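Local coordinates for NimC/NimA family protein (PDB 2IG6) that binds flavin mononucleotide and is probably an oxidoreductase of the pyridoxamine 5'-phosphate oxidase-like family, its exact substrate not established, at residues A[35-40]-A[44-49]; A[107-112]-A[124-129]; A[20-25]-A[144-149]. All coordinates share one frame; numbering follows the deposited sequence.

Interaction 1 (A[35-40]-A[44-49]); sequences LATNEG and RVRPFG. With FMN (flavin mononucleotide), chain D.
Leu35 lays its CD2 methyl over one face of the Phe48 ring, 3.6 Å from the ring centroid, a CH-pi contact. Over the opposite face lies the flavin, its N3 above the ring centre. A flat aromatic suits this place because it can meet a methyl and a cofactor on its two faces. Arg46 crosses Thr37 at about a right angle. Its chain, bent at chi2 (-75°) and chi3 (-69°), folds back so that the guanidinium lies between the neighbouring strand and the FMN phosphate. Arg46 NH1 donates to Thr37 OG1 at 2.9 Å, nearly in the guanidinium plane, and to Leu35 O at 3.0 Å from above the carbonyl plane. On the cofactor side Arg46 NH2 reaches FMN O1P at 2.8 Å and Arg46 NE reaches FMN O5' at 3.0 Å. Gln71 also bonds Thr37 OG1 and Arg46 NH2. At the exposed end Arg44 grips Glu39 side-on in a salt bridge, Arg44 NE and NH2 both meeting Glu39 OE1 at 2.9 Å; Arg44 NH1 also pairs with Glu79 of the second subunit. Backbone hydrogen bonds join Leu35 to Arg46 and Thr37 to Arg44, making an antiparallel beta hairpin whose second strand lines the FMN site of a split-barrel flavoprotein fold.

Interaction 2 (A[107-112]-A[124-129]); sequences LALEAV and GIFAVL
Ala108 turns its CB toward the strand and touches two side chains at once: Phe126 CZ at 3.9 Å, met at the edge of the ring, and Val128 CG1, also at 3.9 Å. One residue on, Leu109 brings CD2 obliquely to the ring, within 3.9 Å of Phe126 CE2, the two side chains sliding past each other in opposite directions. Everything here is apolar and buried. A small alanine suits the helix face nearest the strand, where the aromatic edge and a valine methyl both converge on its single carbon, while the longer leucine reaches the ring from a starting point beside the contact.

One torsion explains the reach of the ring: Phe126 has CG anti to its own backbone N (chi1 -173°), which carries the ring out from the strand toward the helix. Val128, two residues along, offers CG1 from the same side of the strand. Further out, the Phe126 ring stacks with Tyr119 and touches Val61, an FMN-binding residue, so the contact backs the cofactor site from the second shell, the Phe126 side chain about 8 Å from the FMN. Asp123 OD1 accepts the backbone N-H groups of Ile125 and Phe126 and so steadies the start of the strand.

The last turn of helix 102-111 (107-111) lies across the start of strand 126-139 (126-129); the axes of these short pieces differ by 87° in direction and approach to 10.5 Å. Strand 57-63 runs antiparallel beside that strand, short strand 52-54 packs Phe52 against Ala108 and Val128, and helix 67-74 meets Ala127 and Leu129 with its Phe69.

Interaction 3 (A[20-25]-A[144-149]); sequences MKRALE and ENETFS
Arg22, on the N-terminal helix 13-30, joins Glu146 on the last strand, 146-149, so the two ends of the chain are tied by a salt-bridge network at the rim of the antiparallel sheet. From CB, with CG anti to the backbone N (chi1 -178°), the chain turns at chi2 (50°) and runs toward the glutamate. Arg22 CG already lies 3.2 Å from Glu146 OE2, and Arg22 CD passes the same oxygen at 3.4 Å. Arg22 NE then donates to Glu146 OE2 at 3.0 Å, with a weak second bond to OE1. At the tip the nitrogens part company: Arg22 NH2 goes to Glu146 OE1, whereas Arg22 NH1 turns back to Glu25 OE1 on the same helix at 2.8 Å. Arginine suits this place because its branched end can serve both acids, and the extended Glu146 presents its carboxylate nearly coplanar with the guanidinium, 17° between planes. One residue along the helix, Ala23 gives a small surface against the ring of Phe148, its CB 3.7 Å from Phe148 CE2. Ile138 of the adjoining strand 126-139 also touches Arg22. In the bond from Arg22 NH2, 3.2 Å long, Glu146 OE1 uses its syn lone pair and lies in the guanidinium plane.

All three contacts reach the same antiparallel sheet, and none touches another. Interaction 1 is a pairing of two adjacent strands, mostly buried and hydrogen-bonded through its paired backbones, with Arg46 adding side-chain bonds that lead to the cofactor. Interactions 2 and 3 instead set a helix against a strand, on opposite sides of the chain's centre. The strand of interaction 2 neighbours that of interaction 3 in the sheet, yet the chemistry differs: buried 107-112/124-129 relies on apolar side chains, whereas the partly buried 20-25/144-149 adds a salt-bridge network to one apolar contact. Along the chain, interaction 3 encloses the other two, which follow one another in series.

Interaction 1 (A[35-40]-A[44-49])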
loop_
_atom_site.group_PDB
_atom_site.type_symbol
_atom_site.label_atom_id
_atom_site.label_comp_id
_atom_site.label_asym_id
_atom_site.label_seq_id
_atom_site.Cartn_x
_atom_site.Cartn_y
_atom_site.Cartn_z
ATOM N N LEU A 35 -1.983 3.695 2.161
ATOM C CA LEU A 35 -2.076 4.901 1.346
ATOM C C LEU A 35 -0.795 5.071 0.541
ATOM O O LEU A 35 0.313 5.160 1.121
ATOM C CB LEU A 35 -2.247 6.118 2.237
ATOM C CG LEU A 35 -2.195 7.467 1.508
ATOM C CD1 LEU A 35 -3.360 7.597 0.589
ATOM C CD2 LEU A 35 -2.143 8.609 2.522
ATOM N N ALA A 36 -0.934 5.033 -0.778
ATOM C CA ALA A 36 0.205 5.224 -1.662
ATOM C C ALA A 36 0.202 6.628 -2.264
ATOM O O ALA A 36 -0.820 7.110 -2.762
ATOM C CB ALA A 36 0.222 4.178 -2.769
ATOM N N THR A 37 1.367 7.271 -2.179
ATOM C CA THR A 37 1.656 8.559 -2.783
ATOM C C THR A 37 2.927 8.416 -3.627
ATOM O O THR A 37 3.512 7.343 -3.707
ATOM C CB THR A 37 1.937 9.629 -1.696
ATOM O OG1 THR A 37 2.977 9.136 -0.841
ATOM C CG2 THR A 37 0.726 9.845 -0.844
ATOM N N ASN A 38 3.318 9.517 -4.258
ATOM C CA ASN A 38 4.585 9.672 -4.973
ATOM C C ASN A 38 5.422 10.723 -4.268
ATOM O O ASN A 38 4.876 11.718 -3.758
ATOM C CB ASN A 38 4.326 10.253 -6.394
ATOM C CG ASN A 38 4.134 9.195 -7.419
ATOM O OD1 ASN A 38 3.618 9.446 -8.497
ATOM N ND2 ASN A 38 4.571 7.999 -7.105
ATOM N N GLU A 39 6.733 10.529 -4.310
ATOM C CA GLU A 39 7.727 11.555 -4.018
ATOM C C GLU A 39 8.592 11.604 -5.265
ATOM O O GLU A 39 9.580 10.857 -5.409
ATOM C CB GLU A 39 8.533 11.190 -2.775
ATOM C CG GLU A 39 9.374 12.304 -2.243
ATOM C CD GLU A 39 10.172 11.917 -1.007
ATOM O OE1 GLU A 39 10.099 10.760 -0.550
ATOM O OE2 GLU A 39 10.897 12.778 -0.487
ATOM N N GLY A 40 8.170 12.435 -6.213
ATOM C CA GLY A 40 8.715 12.379 -7.560
ATOM C C GLY A 40 8.501 11.009 -8.170
ATOM O O GLY A 40 7.380 10.508 -8.193
ATOM N N ARG A 44 5.656 5.790 -2.520
ATOM C CA ARG A 44 5.656 5.674 -1.074
ATOM C C ARG A 44 4.336 5.059 -0.621
ATOM O O ARG A 44 3.289 5.346 -1.196
ATOM C CB ARG A 44 5.782 7.059 -0.458
ATOM C CG ARG A 44 7.063 7.807 -0.754
ATOM C CD ARG A 44 8.278 7.112 -0.186
ATOM N NE ARG A 44 9.461 7.944 -0.281
ATOM C CZ ARG A 44 10.681 7.539 0.041
ATOM N NH1 ARG A 44 10.875 6.323 0.517
ATOM N NH2 ARG A 44 11.718 8.363 -0.072
ATOM N N VAL A 45 4.401 4.218 0.410
ATOM C CA VAL A 45 3.219 3.600 0.997
ATOM C C VAL A 45 3.404 3.386 2.480
ATOM O O VAL A 45 4.506 3.068 2.951
ATOM C CB VAL A 45 2.836 2.275 0.261
ATOM C CG1 VAL A 45 3.938 1.239 0.315
ATOM C CG2 VAL A 45 1.531 1.685 0.788
ATOM N N ARG A 46 2.316 3.565 3.215
ATOM C CA ARG A 46 2.327 3.426 4.672
ATOM C C ARG A 46 0.922 3.100 5.147
ATOM O O ARG A 46 -0.035 3.401 4.442
ATOM C CB ARG A 46 2.843 4.705 5.346
ATOM C CG ARG A 46 1.832 5.836 5.469
ATOM C CD ARG A 46 1.619 6.518 4.138
ATOM N NE ARG A 46 2.793 7.273 3.724
ATOM C CZ ARG A 46 3.052 7.724 2.496
ATOM N NH1 ARG A 46 2.248 7.471 1.478
ATOM N NH2 ARG A 46 4.114 8.468 2.297
ATOM N N PRO A 47 0.801 2.481 6.333
ATOM C CA PRO A 47 -0.527 2.208 6.879
ATOM C C PRO A 47 -1.228 3.482 7.357
ATOM O O PRO A 47 -0.599 4.385 7.932
ATOM C CB PRO A 47 -0.240 1.267 8.052
ATOM C CG PRO A 47 1.145 1.511 8.441
ATOM C CD PRO A 47 1.871 1.969 7.213
ATOM N N PHE A 48 -2.519 3.566 7.050
ATOM C CA PHE A 48 -3.430 4.597 7.553
ATOM C C PHE A 48 -4.602 3.867 8.222
ATOM O O PHE A 48 -4.838 2.686 7.982
ATOM C CB PHE A 48 -3.949 5.484 6.402
ATOM C CG PHE A 48 -3.239 6.814 6.257
ATOM C CD1 PHE A 48 -1.869 6.935 6.397
ATOM C CD2 PHE A 48 -3.964 7.960 5.953
ATOM C CE1 PHE A 48 -1.239 8.174 6.259
ATOM C CE2 PHE A 48 -3.341 9.167 5.774
ATOM C CZ PHE A 48 -1.983 9.295 5.959
ATOM N N GLY A 49 -5.361 4.544 9.061
ATOM C CA GLY A 49 -6.392 3.814 9.792
ATOM C C GLY A 49 -7.602 4.581 10.269
ATOM O O GLY A 49 -8.355 4.062 11.062
HETATM N N1 FMN D . -0.739 8.299 9.914
HETATM C C2 FMN D . -1.610 9.281 9.475
HETATM O O2 FMN D . -1.144 10.368 9.167
HETATM N N3 FMN D . -2.958 9.016 9.363
HETATM C C4 FMN D . -3.487 7.803 9.748
HETATM O O4 FMN D . -4.655 7.512 9.482
HETATM C C4A FMN D . -2.610 6.806 10.191
HETATM N N5 FMN D . -3.109 5.573 10.588
HETATM C C5A FMN D . -2.229 4.587 10.994
HETATM C C6 FMN D . -2.727 3.336 11.357
HETATM C C7 FMN D . -1.850 2.344 11.766
HETATM C C7M FMN D . -2.427 1.038 12.214
HETATM C C8 FMN D . -0.478 2.609 11.816
HETATM C C8M FMN D . 0.524 1.520 12.081
HETATM C C9 FMN D . 0.025 3.847 11.479
HETATM C C9A FMN D . -0.864 4.854 11.044
HETATM N N10 FMN D . -0.366 6.094 10.687
HETATM C C10 FMN D . -1.254 7.077 10.266
HETATM C "C1'" FMN D . 1.070 6.499 10.851
HETATM C "C2'" FMN D . 1.802 6.452 9.504
HETATM O "O2'" FMN D . 1.853 5.125 8.968
HETATM C "C3'" FMN D . 3.199 7.006 9.723
HETATM O "O3'" FMN D . 3.150 8.284 10.362
HETATM C "C4'" FMN D . 3.988 7.100 8.419
HETATM O "O4'" FMN D . 5.348 7.225 8.760
HETATM C "C5'" FMN D . 3.587 8.325 7.597
HETATM O "O5'" FMN D . 4.083 8.287 6.263
HETATM P P FMN D . 5.433 9.086 5.906
HETATM O O1P FMN D . 5.767 8.911 4.472
HETATM O O2P FMN D . 6.520 8.522 6.792
HETATM O O3P FMN D . 5.255 10.554 6.239
#

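Interaction 2 (A[107-112]-A[124-129])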
loop_
_atom_site.group_PDB
_atom_site.type_symbol
_atom_site.label_atom_id
_atom_site.label_comp_id
_atom_site.label_asym_id
_atom_site.label_seq_id
_atom_site.Cartn_x
_atom_site.Cartn_y
_atom_site.Cartn_z
ATOM N N LEU A 107 -15.156 17.833 13.846
ATOM C CA LEU A 107 -15.961 16.668 13.524
ATOM C C LEU A 107 -15.113 15.401 13.483
ATOM O O LEU A 107 -15.559 14.342 13.926
ATOM C CB LEU A 107 -16.683 16.849 12.188
ATOM C CG LEU A 107 -17.427 15.585 11.737
ATOM C CD1 LEU A 107 -18.629 15.298 12.631
ATOM C CD2 LEU A 107 -17.850 15.717 10.307
ATOM N N ALA A 108 -13.908 15.497 12.934
ATOM C CA ALA A 108 -13.010 14.347 12.861
ATOM C C ALA A 108 -12.744 13.776 14.245
ATOM O O ALA A 108 -12.737 12.556 14.431
ATOM C CB ALA A 108 -11.702 14.723 12.204
ATOM N N LEU A 109 -12.504 14.671 15.206
ATOM C CA LEU A 109 -12.149 14.262 16.562
ATOM C C LEU A 109 -13.346 13.668 17.310
ATOM O O LEU A 109 -13.164 12.831 18.186
ATOM C CB LEU A 109 -11.511 15.432 17.330
ATOM C CG LEU A 109 -10.212 15.938 16.686
ATOM C CD1 LEU A 109 -9.753 17.236 17.299
ATOM C CD2 LEU A 109 -9.085 14.890 16.764
ATOM N N GLU A 110 -14.555 14.087 16.952
ATOM C CA GLU A 110 -15.771 13.451 17.447
ATOM C C GLU A 110 -16.082 12.131 16.740
ATOM O O GLU A 110 -16.519 11.190 17.388
ATOM C CB GLU A 110 -16.958 14.411 17.351
ATOM C CG GLU A 110 -16.760 15.664 18.183
ATOM C CD GLU A 110 -16.337 15.373 19.640
ATOM O OE1 GLU A 110 -17.104 14.686 20.359
ATOM O OE2 GLU A 110 -15.245 15.839 20.061
ATOM N N ALA A 111 -15.864 12.057 15.431
ATOM C CA ALA A 111 -16.135 10.832 14.670
ATOM C C ALA A 111 -15.159 9.706 15.015
ATOM O O ALA A 111 -15.559 8.549 15.077
ATOM C CB ALA A 111 -16.094 11.102 13.180
ATOM N N VAL A 112 -13.888 10.051 15.206
ATOM C CA VAL A 112 -12.816 9.100 15.539
ATOM C C VAL A 112 -12.107 9.612 16.809
ATOM O O VAL A 112 -11.002 10.163 16.741
ATOM C CB VAL A 112 -11.798 8.960 14.370
ATOM C CG1 VAL A 112 -10.849 7.794 14.598
ATOM C CG2 VAL A 112 -12.509 8.765 13.038
ATOM N N GLY A 124 -2.228 23.124 15.445
ATOM C CA GLY A 124 -1.407 23.630 14.347
ATOM C C GLY A 124 -0.795 22.560 13.438
ATOM O O GLY A 124 -0.118 22.881 12.461
ATOM N N ILE A 125 -1.014 21.287 13.741
ATOM C CA ILE A 125 -0.474 20.203 12.894
ATOM C C ILE A 125 -1.532 19.284 12.282
ATOM O O ILE A 125 -1.311 18.724 11.204
ATOM C CB ILE A 125 0.601 19.368 13.634
ATOM C CG1 ILE A 125 0.040 18.687 14.884
ATOM C CG2 ILE A 125 1.795 20.263 14.018
ATOM C CD1 ILE A 125 0.969 17.659 15.457
ATOM N N PHE A 126 -2.665 19.131 12.964
ATOM C CA PHE A 126 -3.727 18.188 12.536
ATOM C C PHE A 126 -4.268 18.580 11.156
ATOM O O PHE A 126 -4.574 19.745 10.926
ATOM C CB PHE A 126 -4.860 18.211 13.590
ATOM C CG PHE A 126 -5.948 17.180 13.373
ATOM C CD1 PHE A 126 -5.635 15.862 13.055
ATOM C CD2 PHE A 126 -7.293 17.518 13.557
ATOM C CE1 PHE A 126 -6.640 14.903 12.876
ATOM C CE2 PHE A 126 -8.298 16.568 13.370
ATOM C CZ PHE A 126 -7.965 15.258 13.030
ATOM N N ALA A 127 -4.394 17.607 10.256
ATOM C CA ALA A 127 -4.866 17.843 8.897
ATOM C C ALA A 127 -5.930 16.809 8.564
ATOM O O ALA A 127 -5.818 15.608 8.914
ATOM C CB ALA A 127 -3.696 17.764 7.879
ATOM N N VAL A 128 -6.965 17.267 7.875
ATOM C CA VAL A 128 -7.980 16.369 7.336
ATOM C C VAL A 128 -8.051 16.615 5.831
ATOM O O VAL A 128 -8.046 17.769 5.383
ATOM C CB VAL A 128 -9.353 16.527 8.021
ATOM C CG1 VAL A 128 -9.254 16.155 9.486
ATOM C CG2 VAL A 128 -9.895 17.938 7.870
ATOM N N LEU A 129 -8.072 15.531 5.060
ATOM C CA LEU A 129 -8.098 15.613 3.605
ATOM C C LEU A 129 -9.214 14.756 3.044
ATOM O O LEU A 129 -9.511 13.697 3.585
ATOM C CB LEU A 129 -6.778 15.134 3.019
ATOM C CG LEU A 129 -5.520 15.782 3.591
ATOM C CD1 LEU A 129 -4.924 14.891 4.682
ATOM C CD2 LEU A 129 -4.542 15.999 2.467
#

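Interaction 3 (A[20-25]-A[144-149])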
loop_
_atom_site.group_PDB
_atom_site.type_symbol
_atom_site.label_atom_id
_atom_site.label_comp_id
_atom_site.label_asym_id
_atom_site.label_seq_id
_atom_site.Cartn_x
_atom_site.Cartn_y
_atom_site.Cartn_z
HETATM N N MSE A 20 -19.181 6.586 -2.271
HETATM C CA MSE A 20 -18.484 7.032 -1.067
HETATM C C MSE A 20 -18.882 6.144 0.122
HETATM O O MSE A 20 -18.013 5.654 0.836
HETATM C CB MSE A 20 -18.793 8.503 -0.772
HETATM C CG MSE A 20 -18.029 9.125 0.418
HETATM SE SE MSE A 20 -18.740 8.680 2.176
HETATM C CE MSE A 20 -20.236 9.566 2.040
ATOM N N LYS A 21 -20.181 5.911 0.321
ATOM C CA LYS A 21 -20.615 5.147 1.491
ATOM C C LYS A 21 -20.069 3.725 1.458
ATOM O O LYS A 21 -19.716 3.168 2.496
ATOM C CB LYS A 21 -22.139 5.165 1.639
ATOM C CG LYS A 21 -22.683 6.543 2.089
ATOM C CD LYS A 21 -22.285 6.925 3.544
ATOM C CE LYS A 21 -23.208 6.298 4.598
ATOM N NZ LYS A 21 -22.477 5.870 5.832
ATOM N N ARG A 22 -19.981 3.150 0.264
ATOM C CA ARG A 22 -19.445 1.804 0.097
ATOM C C ARG A 22 -17.960 1.754 0.422
ATOM O O ARG A 22 -17.501 0.858 1.127
ATOM C CB ARG A 22 -19.712 1.284 -1.326
ATOM C CG ARG A 22 -19.220 -0.149 -1.585
ATOM C CD ARG A 22 -19.688 -1.140 -0.492
ATOM N NE ARG A 22 -19.234 -2.501 -0.766
ATOM C CZ ARG A 22 -18.878 -3.396 0.153
ATOM N NH1 ARG A 22 -18.893 -3.106 1.452
ATOM N NH2 ARG A 22 -18.465 -4.600 -0.242
ATOM N N ALA A 23 -17.220 2.734 -0.073
ATOM C CA ALA A 23 -15.798 2.856 0.235
ATOM C C ALA A 23 -15.561 3.047 1.751
ATOM O O ALA A 23 -14.707 2.393 2.330
ATOM C CB ALA A 23 -15.178 3.986 -0.558
ATOM N N LEU A 24 -16.353 3.906 2.383
ATOM C CA LEU A 24 -16.229 4.165 3.808
ATOM C C LEU A 24 -16.476 2.877 4.583
ATOM O O LEU A 24 -15.683 2.503 5.450
ATOM C CB LEU A 24 -17.232 5.242 4.233
ATOM C CG LEU A 24 -17.255 5.622 5.715
ATOM C CD1 LEU A 24 -15.956 6.323 6.115
ATOM C CD2 LEU A 24 -18.462 6.481 5.993
ATOM N N GLU A 25 -17.576 2.204 4.252
ATOM C CA GLU A 25 -17.966 0.940 4.887
ATOM C C GLU A 25 -16.860 -0.086 4.742
ATOM O O GLU A 25 -16.485 -0.728 5.715
ATOM C CB GLU A 25 -19.242 0.403 4.243
ATOM C CG GLU A 25 -19.743 -0.925 4.785
ATOM C CD GLU A 25 -20.951 -1.429 4.006
ATOM O OE1 GLU A 25 -20.848 -1.582 2.772
ATOM O OE2 GLU A 25 -22.012 -1.643 4.627
ATOM N N GLU A 144 -17.882 -11.414 -9.112
ATOM C CA GLU A 144 -17.475 -10.296 -9.967
ATOM C C GLU A 144 -16.978 -9.138 -9.115
ATOM O O GLU A 144 -17.421 -8.944 -7.986
ATOM C CB GLU A 144 -18.632 -9.815 -10.849
ATOM N N ASN A 145 -16.045 -8.379 -9.668
ATOM C CA ASN A 145 -15.587 -7.164 -9.032
ATOM C C ASN A 145 -16.751 -6.222 -8.853
ATOM O O ASN A 145 -17.648 -6.172 -9.685
ATOM C CB ASN A 145 -14.550 -6.462 -9.896
ATOM C CG ASN A 145 -13.244 -7.200 -9.951
ATOM O OD1 ASN A 145 -13.029 -8.188 -9.239
ATOM N ND2 ASN A 145 -12.344 -6.718 -10.804
ATOM N N GLU A 146 -16.730 -5.488 -7.756
ATOM C CA GLU A 146 -17.661 -4.415 -7.505
ATOM C C GLU A 146 -16.940 -3.120 -7.803
ATOM O O GLU A 146 -15.891 -2.873 -7.232
ATOM C CB GLU A 146 -18.046 -4.459 -6.040
ATOM C CG GLU A 146 -19.009 -3.412 -5.609
ATOM C CD GLU A 146 -19.275 -3.461 -4.125
ATOM O OE1 GLU A 146 -18.839 -4.432 -3.456
ATOM O OE2 GLU A 146 -19.926 -2.510 -3.638
ATOM N N THR A 147 -17.466 -2.300 -8.703
ATOM C CA THR A 147 -16.811 -1.039 -9.020
ATOM C C THR A 147 -17.683 0.107 -8.582
ATOM O O THR A 147 -18.905 -0.007 -8.561
ATOM C CB THR A 147 -16.442 -0.904 -10.505
ATOM O OG1 THR A 147 -17.604 -1.055 -11.308
ATOM C CG2 THR A 147 -15.427 -1.973 -10.897
ATOM N N PHE A 148 -17.047 1.216 -8.232
ATOM C CA PHE A 148 -17.770 2.368 -7.774
ATOM C C PHE A 148 -16.943 3.628 -8.049
ATOM O O PHE A 148 -15.746 3.550 -8.314
ATOM C CB PHE A 148 -18.086 2.219 -6.282
ATOM C CG PHE A 148 -16.871 2.181 -5.415
ATOM C CD1 PHE A 148 -16.367 0.969 -4.958
ATOM C CD2 PHE A 148 -16.253 3.360 -5.013
ATOM C CE1 PHE A 148 -15.265 0.922 -4.137
ATOM C CE2 PHE A 148 -15.155 3.320 -4.206
ATOM C CZ PHE A 148 -14.654 2.098 -3.762
ATOM N N SER A 149 -17.612 4.770 -7.974
ATOM C CA SER A 149 -17.020 6.086 -8.190
ATOM C C SER A 149 -17.349 6.924 -6.980
ATOM O O SER A 149 -18.442 6.793 -6.422
ATOM C CB SER A 149 -17.712 6.790 -9.375
ATOM O OG SER A 149 -17.594 6.046 -10.558
#